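Local structure of ABC transporter substrate binding protein (Ribose) (Agrobacterium vitis, 4WUT) at residues V296-K300 with Q301-K305. The protein binds D-fucose and probably delivers sugars of this kind to an ABC transporter for uptake. Sequence-based numbering, arbitrary orientation.
Sequences VVVTK and QNIDK
The carboxamide of N302 presents its OD1–ND2 edge to the backbone of V297 and T299, while V296 CG1 approaches ND2 obliquely from one side of its plane. ND2 donates to V297 O (2.9 Å), tilted 29° from the carbonyl plane, and OD1 accepts a nearly straight bond from T299 N (2.9 Å). CG sits between the backbone N and carbonyl carbon (chi1 73°), which turns the amide toward the strand, its OD1–ND2 edge alongside V297–T299; the two bonds together fix its rotation. One face of the more exposed Q301 amide lies over T299 and the CB of K300, with NE2 3.2 Å from T299 OG1 but poorly angled for a hydrogen bond. T299 OG1 instead accepts from Q301 N (3.0 Å), forming an ST turn, and T299 O receives N302 N from above its carbonyl plane (3.3 Å). A type I turn from N302 to K305 follows. Farther inside, V298 CG1 packs on I303 CG1 (3.8 Å). The chain thus reverses beyond strand 290-298, whose V296 and V298 pair with V264 and T262 of strand 261-265. I303 reaches helix 248-255 at V254 and K255, and V298 also touches A308 of helix 306-309.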
# COMPACT_ATOMS: atom_id res chain seq x y z
N VAL A 296 -1.40 -0.86 -12.23
CA VAL A 296 -1.52 -0.04 -13.42
C VAL A 296 -0.84 1.30 -13.14
O VAL A 296 -1.11 1.96 -12.13
CB VAL A 296 -2.99 0.22 -13.77
CG1 VAL A 296 -3.11 1.07 -15.05
CG2 VAL A 296 -3.73 -1.09 -13.93
N VAL A 297 0.07 1.70 -14.03
CA VAL A 297 0.68 3.02 -13.93
C VAL A 297 -0.26 3.98 -14.64
O VAL A 297 -0.41 3.93 -15.86
CB VAL A 297 2.08 3.06 -14.56
CG1 VAL A 297 2.65 4.47 -14.49
CG2 VAL A 297 3.01 2.09 -13.83
N VAL A 298 -0.87 4.86 -13.85
CA VAL A 298 -1.89 5.76 -14.35
C VAL A 298 -1.28 7.14 -14.61
O VAL A 298 -0.64 7.73 -13.73
CB VAL A 298 -3.03 5.91 -13.32
CG1 VAL A 298 -3.96 7.02 -13.74
CG2 VAL A 298 -3.81 4.62 -13.15
N THR A 299 -1.54 7.64 -15.82
CA THR A 299 -1.03 8.90 -16.31
C THR A 299 -2.14 9.59 -17.08
O THR A 299 -3.24 9.05 -17.22
CB THR A 299 0.12 8.68 -17.30
OG1 THR A 299 -0.39 8.07 -18.49
CG2 THR A 299 1.22 7.82 -16.69
N LYS A 300 -1.85 10.79 -17.59
CA LYS A 300 -2.79 11.49 -18.46
C LYS A 300 -3.07 10.70 -19.74
O LYS A 300 -4.09 10.90 -20.40
CB LYS A 300 -2.24 12.88 -18.82
CG LYS A 300 -2.44 13.98 -17.79
CD LYS A 300 -1.74 15.28 -18.26
CE LYS A 300 -1.98 16.48 -17.36
NZ LYS A 300 -1.23 17.71 -17.83
N GLN A 301 -2.16 9.81 -20.11
CA GLN A 301 -2.31 9.03 -21.35
C GLN A 301 -3.24 7.83 -21.22
O GLN A 301 -3.63 7.27 -22.23
CB GLN A 301 -0.94 8.56 -21.87
CG GLN A 301 -0.01 9.66 -22.37
CD GLN A 301 0.65 10.46 -21.27
OE1 GLN A 301 0.43 11.67 -21.16
NE2 GLN A 301 1.48 9.81 -20.46
N ASN A 302 -3.58 7.40 -20.00
CA ASN A 302 -4.45 6.23 -19.84
C ASN A 302 -5.48 6.31 -18.71
O ASN A 302 -6.17 5.34 -18.43
CB ASN A 302 -3.60 4.97 -19.66
CG ASN A 302 -2.96 4.89 -18.31
OD1 ASN A 302 -2.94 5.87 -17.59
ND2 ASN A 302 -2.43 3.72 -17.96
N ILE A 303 -5.61 7.47 -18.08
CA ILE A 303 -6.44 7.57 -16.89
C ILE A 303 -7.94 7.23 -17.06
O ILE A 303 -8.61 6.83 -16.10
CB ILE A 303 -6.29 8.95 -16.23
CG1 ILE A 303 -6.99 8.97 -14.87
CG2 ILE A 303 -6.81 10.02 -17.15
CD1 ILE A 303 -6.56 10.13 -13.96
N ASP A 304 -8.45 7.37 -18.29
CA ASP A 304 -9.84 7.02 -18.55
C ASP A 304 -10.00 5.68 -19.27
O ASP A 304 -11.11 5.29 -19.65
CB ASP A 304 -10.51 8.11 -19.39
CG ASP A 304 -10.63 9.43 -18.65
OD1 ASP A 304 -11.16 9.44 -17.51
OD2 ASP A 304 -10.18 10.46 -19.20
N LYS A 305 -8.91 4.95 -19.47
CA LYS A 305 -9.04 3.62 -20.06
C LYS A 305 -9.70 2.65 -19.07
O LYS A 305 -9.58 2.84 -17.85
CB LYS A 305 -7.69 3.10 -20.50
CG LYS A 305 -7.08 3.85 -21.65
CD LYS A 305 -5.89 3.10 -22.20
CE LYS A 305 -5.57 3.52 -23.59
NZ LYS A 305 -4.82 2.48 -24.33